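Local coordinates for CHAD domain protein (Streptomyces chartreusis, PDB 6RN5), which probably binds inorganic polyphosphate and also binds copper ions, combining both tasks in one all-helical CHAD fold, at residues A[61-66]-A[98-103]; A[89-94]-A[200-205]; A[116-121]-A[349-354]. All blocks are in the same frame, centred on the assembly; numbering follows the deposited sequence.

Contact 1: residues A[61-66]-A[98-103]. With SO4 (sulfate ion), chain I; SO4 (sulfate ion), chain G.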
loop_
_atom_site.group_PDB
_atom_site.type_symbol
_atom_site.label_atom_id
_atom_site.label_comp_id
_atom_site.label_asym_id
_atom_site.label_seq_id
_atom_site.Cartn_x
_atom_site.Cartn_y
_atom_site.Cartn_z
ATOM N N ALA A 61 -31.137 18.300 2.525
ATOM C CA ALA A 61 -31.413 19.717 2.819
ATOM C C ALA A 61 -31.635 19.975 4.323
ATOM O O ALA A 61 -31.216 21.013 4.852
ATOM C CB ALA A 61 -32.619 20.204 2.007
ATOM N N LEU A 62 -32.309 19.052 4.996
ATOM C CA LEU A 62 -32.471 19.141 6.445
ATOM C C LEU A 62 -31.121 19.050 7.146
ATOM O O LEU A 62 -30.881 19.783 8.107
ATOM C CB LEU A 62 -33.377 18.035 6.970
ATOM C CG LEU A 62 -34.855 18.191 6.768
ATOM C CD1 LEU A 62 -35.481 16.848 7.091
ATOM C CD2 LEU A 62 -35.472 19.294 7.642
ATOM N N ARG A 63 -30.244 18.152 6.688
ATOM C CA ARG A 63 -28.890 18.061 7.267
ATOM C C ARG A 63 -28.057 19.321 7.084
ATOM O O ARG A 63 -27.379 19.784 8.016
ATOM C CB ARG A 63 -28.057 16.920 6.657
ATOM C CG ARG A 63 -28.574 15.534 6.910
ATOM C CD ARG A 63 -27.484 14.501 6.678
ATOM N NE ARG A 63 -26.991 14.330 5.311
ATOM C CZ ARG A 63 -27.634 13.672 4.337
ATOM N NH1 ARG A 63 -28.849 13.163 4.510
ATOM N NH2 ARG A 63 -27.068 13.552 3.149
ATOM N N ARG A 64 -28.074 19.827 5.857
ATOM C CA ARG A 64 -27.256 20.955 5.475
ATOM C C ARG A 64 -27.651 22.175 6.252
ATOM O O ARG A 64 -26.766 22.963 6.597
ATOM C CB ARG A 64 -27.336 21.219 3.979
ATOM C CG ARG A 64 -26.689 20.106 3.169
ATOM C CD ARG A 64 -26.654 20.386 1.695
ATOM N NE ARG A 64 -25.611 21.360 1.404
ATOM C CZ ARG A 64 -25.793 22.537 0.802
ATOM N NH1 ARG A 64 -26.976 22.937 0.357
ATOM N NH2 ARG A 64 -24.762 23.314 0.600
ATOM N N SER A 65 -28.951 22.340 6.540
ATOM C CA SER A 65 -29.408 23.515 7.247
ATOM C C SER A 65 -29.246 23.355 8.758
ATOM O O SER A 65 -28.841 24.280 9.425
ATOM C CB SER A 65 -30.849 23.862 6.866
ATOM O OG SER A 65 -31.736 22.779 7.139
ATOM N N ALA A 66 -29.582 22.186 9.288
ATOM C CA ALA A 66 -29.369 21.896 10.695
ATOM C C ALA A 66 -27.933 22.136 11.096
ATOM O O ALA A 66 -27.668 22.743 12.121
ATOM C CB ALA A 66 -29.754 20.473 11.017
ATOM N N THR A 98 -28.653 11.731 13.041
ATOM C CA THR A 98 -29.632 10.706 12.802
ATOM C C THR A 98 -29.934 10.615 11.338
ATOM O O THR A 98 -29.944 9.516 10.753
ATOM C CB THR A 98 -30.926 11.001 13.519
ATOM O OG1 THR A 98 -30.684 10.954 14.924
ATOM C CG2 THR A 98 -31.989 9.981 13.104
ATOM N N LEU A 99 -30.139 11.772 10.734
ATOM C CA LEU A 99 -30.372 11.871 9.284
ATOM C C LEU A 99 -29.151 11.536 8.376
ATOM O O LEU A 99 -29.324 11.246 7.196
ATOM C CB LEU A 99 -30.922 13.245 8.944
ATOM C CG LEU A 99 -32.299 13.600 9.517
ATOM C CD1 LEU A 99 -32.772 14.876 8.880
ATOM C CD2 LEU A 99 -33.333 12.534 9.268
ATOM N N ALA A 100 -27.938 11.568 8.915
ATOM C CA ALA A 100 -26.734 11.251 8.117
ATOM C C ALA A 100 -26.507 9.726 7.934
ATOM O O ALA A 100 -25.959 9.284 6.922
ATOM C CB ALA A 100 -25.509 11.909 8.758
ATOM N N MET A 101 -26.975 8.936 8.895
ATOM C CA MET A 101 -26.533 7.543 9.029
ATOM C C MET A 101 -26.820 6.668 7.824
ATOM O O MET A 101 -25.925 5.998 7.297
ATOM C CB MET A 101 -27.076 6.947 10.304
ATOM C CG MET A 101 -26.185 7.289 11.493
ATOM S SD MET A 101 -24.687 6.253 11.738
ATOM C CE MET A 101 -23.998 5.958 10.104
ATOM N N GLU A 102 -28.044 6.703 7.346
ATOM C CA GLU A 102 -28.373 5.865 6.200
ATOM C C GLU A 102 -27.374 6.085 5.059
ATOM O O GLU A 102 -26.751 5.147 4.571
ATOM C CB GLU A 102 -29.807 6.090 5.732
ATOM C CG GLU A 102 -30.164 5.233 4.543
ATOM C CD GLU A 102 -31.568 5.466 4.021
ATOM O OE1 GLU A 102 -32.322 6.316 4.578
ATOM O OE2 GLU A 102 -31.901 4.776 3.047
ATOM N N HIS A 103 -27.218 7.340 4.670
ATOM C CA HIS A 103 -26.304 7.760 3.598
ATOM C C HIS A 103 -24.832 7.348 3.856
ATOM O O HIS A 103 -24.169 6.883 2.966
ATOM C CB HIS A 103 -26.430 9.302 3.398
ATOM C CG HIS A 103 -25.236 9.943 2.758
ATOM N ND1 HIS A 103 -25.009 9.909 1.393
ATOM C CD2 HIS A 103 -24.192 10.624 3.298
ATOM C CE1 HIS A 103 -23.880 10.541 1.124
ATOM N NE2 HIS A 103 -23.367 10.993 2.260
HETATM S S SO4 I . -23.924 15.547 3.268
HETATM O O1 SO4 I . -24.666 15.500 4.537
HETATM O O2 SO4 I . -23.927 16.962 2.754
HETATM O O3 SO4 I . -24.596 14.748 2.244
HETATM O O4 SO4 I . -22.552 15.126 3.472
HETATM S S SO4 G . -21.842 21.740 2.864
HETATM O O1 SO4 G . -23.139 21.584 3.494
HETATM O O2 SO4 G . -21.950 22.896 1.942
HETATM O O3 SO4 G . -21.469 20.544 2.103
HETATM O O4 SO4 G . -20.836 21.910 3.942
#
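The basic anion pocket of this CHAD domain, probably the seat of polyphosphate, draws on Arg63 of helix 56-75 where that residue meets Leu99, Ala100 and His103 of helix 82-120. The two helix segments run against each other at 132°, with axes 9.8 Å apart, and the long arginine side chain lies between them. It works in two halves. The aliphatic half is packing: CG rests on CB of Leu99, and CD lies 3.6 Å from CA of Ala100. At chi3 (-66°) the chain then bends, and the guanidinium presents its NE side to a sulfate ion. NE reaches sulfate O1 at 2.7 Å in an almost straight bond (173°), while NH2 of Arg63 holds O3 at 2.9 Å and makes a weak bond to O1. The sulfur lies in the guanidinium plane, and NE with NH2 makes the grip side-on. NH1 of Arg63 stands 3.3 Å from the carbonyl O of Leu99, and NH2 sits over one face of the His103 ring. On the buried side Leu62 CB meets Leu99 CD1 at 3.7 Å, in a cluster that Phe35 of helix 21-42 and Met198 of helix 170-198 extend. Next along the helix, Arg64 holds a second sulfate through NE and NH2; Arg60, Arg67, Arg68, Arg288 and Tyr289 are also hydrogen-bonded to the two ions. Cutting Arg63 back to an alanine would probably leave the first sulfate without its paired NE and NH2 donors and open a gap beside Leu99 and Ala100. The sulfates probably come from the crystallisation liquor, but so many cationic donors gathered round tetrahedral oxyanions are consistent with a surface made to hold a chain of phosphates.

Contact 2: residues A[89-94]-A[200-205]; sequences RPELAW and SSRFHA
Arg202 of helix 201-213 lays one face of its guanidinium on Trp94 and offers its edge to Glu91, both of helix 82-120, a compact example of one guanidinium engaged through its face and bonded at its edge. The tight part is the stack. The guanidinium lies flat on the indole, with centres 3.5 Å apart and planes only 11° from parallel; CZ stands over the five-membered ring in a cation-pi contact. The extended arginine chain carries the overlap on, for CD sits 3.6 Å above the centroid of the six-membered ring of Trp94 in a CH-pi contact. NH1 of Arg202 and NE1 of Trp94 approach closely, but both are donors and do not bond. At the guanidinium edge the Glu91 carboxylate closes a side-on salt bridge: NE of Arg202 donates to OE1 at 2.8 Å, nearly straight at 169°, and NH2 of Arg202 donates to OE2 at 2.9 Å. Glu91 gets there by bending at chi2 (-52°), which brings its carboxylate alongside the guanidinium edge.

Elsewhere the fit is looser. The far edge of the indole meets the start of helix 201-213 lightly, with Trp94 CH2 3.8 Å from OG of Ser200 and Trp94 CZ3 4.1 Å from CB of Phe203. That hydroxyl has other work: as the N-cap it accepts from Phe203 N, and it is also hydrogen-bonded to Ala197 O. Arg202 itself remains exposed to solvent, and a water donates to both Glu91 OE1 and the backbone O of Arg202. Trp94 and Phe203 also lean on helix 170-198, through Ala197 and Met198. A surface salt bridge is thus backed by an aromatic face, which probably fixes the rotation of the arginine and ties the first turn of helix 201-213 to helix 82-120.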
loop_
_atom_site.group_PDB
_atom_site.type_symbol
_atom_site.label_atom_id
_atom_site.label_comp_id
_atom_site.label_asym_id
_atom_site.label_seq_id
_atom_site.Cartn_x
_atom_site.Cartn_y
_atom_site.Cartn_z
ATOM N N ARG A 89 -28.362 23.246 20.397
ATOM C CA ARG A 89 -27.212 22.628 19.671
ATOM C C ARG A 89 -27.188 21.100 19.663
ATOM O O ARG A 89 -27.089 20.504 18.597
ATOM C CB ARG A 89 -25.839 23.153 20.183
ATOM C CG ARG A 89 -25.424 24.556 19.693
ATOM C CD ARG A 89 -23.921 24.815 19.899
ATOM N NE ARG A 89 -23.143 24.257 18.777
ATOM C CZ ARG A 89 -22.272 23.233 18.832
ATOM N NH1 ARG A 89 -22.004 22.598 19.974
ATOM N NH2 ARG A 89 -21.652 22.834 17.714
ATOM N N PRO A 90 -27.245 20.462 20.844
ATOM C CA PRO A 90 -27.285 18.983 20.854
ATOM C C PRO A 90 -28.517 18.409 20.157
ATOM O O PRO A 90 -28.440 17.345 19.564
ATOM C CB PRO A 90 -27.335 18.641 22.348
ATOM C CG PRO A 90 -27.950 19.847 22.994
ATOM C CD PRO A 90 -27.419 21.015 22.206
ATOM N N GLU A 91 -29.635 19.130 20.191
ATOM C CA GLU A 91 -30.838 18.634 19.549
ATOM C C GLU A 91 -30.653 18.684 18.066
ATOM O O GLU A 91 -30.949 17.735 17.364
ATOM C CB GLU A 91 -32.042 19.438 19.987
ATOM C CG GLU A 91 -32.449 19.172 21.410
ATOM C CD GLU A 91 -32.610 17.679 21.675
ATOM O OE1 GLU A 91 -33.656 17.068 21.352
ATOM O OE2 GLU A 91 -31.668 17.096 22.198
ATOM N N LEU A 92 -30.121 19.797 17.582
ATOM C CA LEU A 92 -29.749 19.907 16.188
ATOM C C LEU A 92 -28.697 18.881 15.763
ATOM O O LEU A 92 -28.762 18.351 14.658
ATOM C CB LEU A 92 -29.221 21.305 15.907
ATOM C CG LEU A 92 -30.283 22.409 15.930
ATOM C CD1 LEU A 92 -29.637 23.781 16.003
ATOM C CD2 LEU A 92 -31.202 22.273 14.708
ATOM N N ALA A 93 -27.730 18.627 16.636
ATOM C CA ALA A 93 -26.712 17.604 16.376
ATOM C C ALA A 93 -27.361 16.210 16.299
ATOM O O ALA A 93 -27.063 15.398 15.390
ATOM C CB ALA A 93 -25.654 17.629 17.472
ATOM N N TRP A 94 -28.241 15.933 17.256
ATOM C CA TRP A 94 -29.006 14.703 17.200
ATOM C C TRP A 94 -29.751 14.616 15.838
ATOM O O TRP A 94 -29.751 13.596 15.190
ATOM C CB TRP A 94 -29.939 14.583 18.400
ATOM C CG TRP A 94 -30.884 13.429 18.254
ATOM C CD1 TRP A 94 -30.583 12.104 18.387
ATOM C CD2 TRP A 94 -32.280 13.494 17.919
ATOM N NE1 TRP A 94 -31.698 11.340 18.119
ATOM C CE2 TRP A 94 -32.756 12.168 17.851
ATOM C CE3 TRP A 94 -33.166 14.539 17.654
ATOM C CZ2 TRP A 94 -34.092 11.866 17.537
ATOM C CZ3 TRP A 94 -34.487 14.241 17.347
ATOM C CH2 TRP A 94 -34.939 12.926 17.291
ATOM N N SER A 200 -40.992 11.473 15.979
ATOM C CA SER A 200 -40.956 11.474 17.449
ATOM C C SER A 200 -41.240 12.834 18.022
ATOM O O SER A 200 -41.144 13.850 17.340
ATOM C CB SER A 200 -39.573 11.032 17.987
ATOM O OG SER A 200 -38.551 11.934 17.582
ATOM N N SER A 201 -41.540 12.845 19.309
ATOM C CA SER A 201 -41.878 14.061 19.968
ATOM C C SER A 201 -40.580 14.865 20.173
ATOM O O SER A 201 -40.586 16.074 20.118
ATOM C CB SER A 201 -42.638 13.747 21.257
ATOM O OG SER A 201 -41.706 13.329 22.204
ATOM N N ARG A 202 -39.450 14.187 20.275
ATOM C CA ARG A 202 -38.169 14.881 20.362
ATOM C C ARG A 202 -37.903 15.691 19.131
ATOM O O ARG A 202 -37.532 16.844 19.206
ATOM C CB ARG A 202 -37.031 13.900 20.514
ATOM C CG ARG A 202 -35.774 14.574 21.034
ATOM C CD ARG A 202 -34.627 13.583 21.035
ATOM N NE ARG A 202 -33.359 14.237 21.271
ATOM C CZ ARG A 202 -32.174 13.627 21.351
ATOM N NH1 ARG A 202 -32.059 12.312 21.213
ATOM N NH2 ARG A 202 -31.086 14.346 21.579
ATOM N N PHE A 203 -38.095 15.076 17.982
ATOM C CA PHE A 203 -37.914 15.783 16.762
ATOM C C PHE A 203 -38.867 16.946 16.599
ATOM O O PHE A 203 -38.478 18.001 16.139
ATOM C CB PHE A 203 -38.107 14.867 15.580
ATOM C CG PHE A 203 -37.873 15.545 14.268
ATOM C CD1 PHE A 203 -36.603 15.616 13.731
ATOM C CD2 PHE A 203 -38.900 16.101 13.577
ATOM C CE1 PHE A 203 -36.372 16.258 12.518
ATOM C CE2 PHE A 203 -38.682 16.726 12.354
ATOM C CZ PHE A 203 -37.415 16.808 11.835
ATOM N N HIS A 204 -40.131 16.724 16.890
ATOM C CA HIS A 204 -41.129 17.780 16.784
ATOM C C HIS A 204 -40.775 19.015 17.635
ATOM O O HIS A 204 -40.961 20.139 17.200
ATOM C CB HIS A 204 -42.484 17.200 17.195
ATOM C CG HIS A 204 -43.569 18.206 17.336
ATOM N ND1 HIS A 204 -44.229 18.751 16.245
ATOM C CD2 HIS A 204 -44.132 18.761 18.444
ATOM C CE1 HIS A 204 -45.151 19.595 16.679
ATOM N NE2 HIS A 204 -45.127 19.597 18.008
ATOM N N ALA A 205 -40.256 18.800 18.840
ATOM C CA ALA A 205 -39.948 19.906 19.721
ATOM C C ALA A 205 -38.827 20.747 19.098
ATOM O O ALA A 205 -38.918 21.978 19.087
ATOM C CB ALA A 205 -39.504 19.387 21.087
HETATM O O HOH W 1 -35.980 18.001 20.911
#

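Contact 3: residues A[116-121]-A[349-354]. With CU (copper (II) ion), chain C.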
loop_
_atom_site.group_PDB
_atom_site.type_symbol
_atom_site.label_atom_id
_atom_site.label_comp_id
_atom_site.label_asym_id
_atom_site.label_seq_id
_atom_site.Cartn_x
_atom_site.Cartn_y
_atom_site.Cartn_z
ATOM N N LEU A 116 -12.515 -2.969 -3.865
ATOM C CA LEU A 116 -12.288 -4.401 -4.131
ATOM C C LEU A 116 -12.166 -4.788 -5.626
ATOM O O LEU A 116 -11.405 -5.712 -5.996
ATOM C CB LEU A 116 -13.425 -5.242 -3.536
ATOM C CG LEU A 116 -13.436 -5.514 -2.025
ATOM C CD1 LEU A 116 -14.780 -6.126 -1.677
ATOM C CD2 LEU A 116 -12.292 -6.416 -1.564
ATOM N N HIS A 117 -12.988 -4.143 -6.440
ATOM C CA HIS A 117 -12.978 -4.327 -7.883
ATOM C C HIS A 117 -11.620 -3.878 -8.392
ATOM O O HIS A 117 -10.934 -4.628 -9.089
ATOM C CB HIS A 117 -14.102 -3.524 -8.578
ATOM C CG HIS A 117 -15.433 -4.231 -8.638
ATOM N ND1 HIS A 117 -15.567 -5.562 -8.987
ATOM C CD2 HIS A 117 -16.696 -3.772 -8.433
ATOM C CE1 HIS A 117 -16.848 -5.898 -8.967
ATOM N NE2 HIS A 117 -17.556 -4.828 -8.641
ATOM N N ARG A 118 -11.224 -2.683 -7.972
ATOM C CA ARG A 118 -9.903 -2.127 -8.280
ATOM C C ARG A 118 -8.763 -3.032 -7.824
ATOM O O ARG A 118 -7.850 -3.369 -8.595
ATOM C CB ARG A 118 -9.789 -0.752 -7.637
ATOM C CG ARG A 118 -8.410 -0.155 -7.667
ATOM C CD ARG A 118 -8.449 1.337 -7.413
ATOM N NE ARG A 118 -8.990 1.702 -6.099
ATOM C CZ ARG A 118 -8.385 1.490 -4.926
ATOM N NH1 ARG A 118 -7.191 0.886 -4.865
ATOM N NH2 ARG A 118 -8.978 1.897 -3.800
ATOM N N LEU A 119 -8.812 -3.454 -6.572
ATOM C CA LEU A 119 -7.754 -4.284 -6.018
ATOM C C LEU A 119 -7.695 -5.714 -6.605
ATOM O O LEU A 119 -6.705 -6.446 -6.397
ATOM C CB LEU A 119 -7.925 -4.388 -4.505
ATOM C CG LEU A 119 -7.751 -3.084 -3.759
ATOM C CD1 LEU A 119 -8.390 -3.176 -2.374
ATOM C CD2 LEU A 119 -6.276 -2.737 -3.690
ATOM N N SER A 120 -8.743 -6.134 -7.297
ATOM C CA SER A 120 -8.679 -7.395 -8.014
ATOM C C SER A 120 -7.899 -7.171 -9.313
ATOM O O SER A 120 -6.961 -7.918 -9.613
ATOM C CB SER A 120 -10.073 -7.953 -8.243
ATOM O OG SER A 120 -10.625 -8.316 -6.987
ATOM N N GLY A 121 -8.245 -6.108 -10.043
ATOM C CA GLY A 121 -7.463 -5.663 -11.208
ATOM C C GLY A 121 -8.159 -6.035 -12.495
ATOM O O GLY A 121 -9.387 -6.092 -12.533
ATOM N N ALA A 349 -5.936 -2.093 4.321
ATOM C CA ALA A 349 -4.675 -1.452 4.036
ATOM C C ALA A 349 -4.829 -0.387 2.949
ATOM O O ALA A 349 -4.355 0.764 3.088
ATOM C CB ALA A 349 -3.647 -2.503 3.608
ATOM N N ASP A 350 -5.509 -0.768 1.874
ATOM C CA ASP A 350 -5.870 0.168 0.841
ATOM C C ASP A 350 -6.519 1.452 1.376
ATOM O O ASP A 350 -6.130 2.575 1.005
ATOM C CB ASP A 350 -6.859 -0.505 -0.140
ATOM C CG ASP A 350 -7.193 0.393 -1.293
ATOM O OD1 ASP A 350 -6.289 0.565 -2.134
ATOM O OD2 ASP A 350 -8.326 0.923 -1.343
ATOM N N GLN A 351 -7.509 1.300 2.247
ATOM C CA GLN A 351 -8.237 2.468 2.734
ATOM C C GLN A 351 -7.356 3.263 3.708
ATOM O O GLN A 351 -7.449 4.479 3.760
ATOM C CB GLN A 351 -9.589 2.058 3.344
ATOM C CG GLN A 351 -10.510 1.417 2.296
ATOM C CD GLN A 351 -10.898 2.423 1.241
ATOM O OE1 GLN A 351 -11.540 3.437 1.567
ATOM N NE2 GLN A 351 -10.441 2.203 -0.011
ATOM N N ARG A 352 -6.459 2.600 4.427
ATOM C CA ARG A 352 -5.508 3.345 5.247
ATOM C C ARG A 352 -4.514 4.107 4.374
ATOM O O ARG A 352 -4.090 5.219 4.729
ATOM C CB ARG A 352 -4.763 2.434 6.216
ATOM C CG ARG A 352 -5.623 1.851 7.295
ATOM C CD ARG A 352 -6.418 2.922 8.040
ATOM N NE ARG A 352 -5.631 4.027 8.617
ATOM C CZ ARG A 352 -6.151 5.043 9.316
ATOM N NH1 ARG A 352 -7.461 5.145 9.525
ATOM N NH2 ARG A 352 -5.358 5.970 9.825
ATOM N N HIS A 353 -4.181 3.548 3.203
ATOM C CA HIS A 353 -3.356 4.288 2.231
ATOM C C HIS A 353 -4.083 5.507 1.703
ATOM O O HIS A 353 -3.451 6.525 1.504
ATOM C CB HIS A 353 -2.809 3.392 1.083
ATOM C CG HIS A 353 -1.962 2.259 1.575
ATOM N ND1 HIS A 353 -1.212 2.342 2.734
ATOM C CD2 HIS A 353 -1.768 1.001 1.091
ATOM C CE1 HIS A 353 -0.587 1.191 2.936
ATOM N NE2 HIS A 353 -0.900 0.365 1.953
ATOM N N GLU A 354 -5.393 5.407 1.503
ATOM C CA GLU A 354 -6.203 6.571 1.118
ATOM C C GLU A 354 -6.248 7.596 2.262
ATOM O O GLU A 354 -6.292 8.777 2.016
ATOM C CB GLU A 354 -7.621 6.175 0.734
ATOM C CG GLU A 354 -7.739 5.290 -0.504
ATOM C CD GLU A 354 -7.535 6.037 -1.838
ATOM O OE1 GLU A 354 -7.495 7.290 -1.844
ATOM O OE2 GLU A 354 -7.418 5.373 -2.895
HETATM CU CU CU C . -1.037 -1.869 0.846
HETATM O O HOH W 2 -11.013 3.931 -2.452
#
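Arg118, near the end of helix 82-120, and Asp350 of helix 338-366 reach for one another from opposite directions across helix segments that cross at 105°. Their flat groups meet end-on. NH1 of Arg118 donates to OD1 of Asp350 at 2.9 Å, and NH2 of Arg118 to OD2 at 2.7 Å, both on the syn sides of the carboxylate though out of its plane, more so at OD1. The pairing is twisted, since the guanidinium and carboxylate planes stand 36° apart: OD1 stays in the guanidinium plane while OD2 is tilted from it. Asp350 faces its partner because its CG is anti to the backbone N (chi1 -176°). OD2 takes a second donor on its anti side, NE2 of Gln351 at 2.8 Å, and the same amide is tied at its other end to Arg111. A water accepts from Gln351 NE2 and, weakly, from NH2 of Arg118. Glu354 extends the salt-bridge network from another angle: its OE2 lies 3.9 Å from Arg118 NH2, well out of the guanidinium plane, linked by charge alone.

Beside the polar pair Leu119 crosses Asp350, its CD1 3.8 Å from CB and its CD2 close to OD1 of the aspartate. This leucine also packs on Leu260 of the second subunit, as Leu116 does on Ile261 of that subunit. The same turn of helix 338-366 carries His353, whose NE2 lies 2.5 Å from a copper ion that is also bound by His353 of the second subunit. The arginine probably offsets the charge of Asp350 and only partly that of the more distant Glu354, and the bidentate bridge fastens the end of helix 82-120 to the helix that presents a copper-binding histidine at the dimer interface.

Helix 82-120 runs through all three contacts, and an arginine leads each time: in contacts 1 and 2 it comes from the partner helix, in contact 3 from helix 82-120 itself. Contact 1 is the buried one, its centre about 9 Å from that of the chain, where the arginine faces an anion pocket rather than a protein carboxylate. Contact 2, their centres about 12 Å apart, is a surface joint whose arginine is shared by an aromatic face and a glutamate. Contact 3 lies on the opposite side of the chain centre from contact 2, with centres about 38 Å apart; partly buried, it is a salt-bridge network beside a copper ion at the subunit interface.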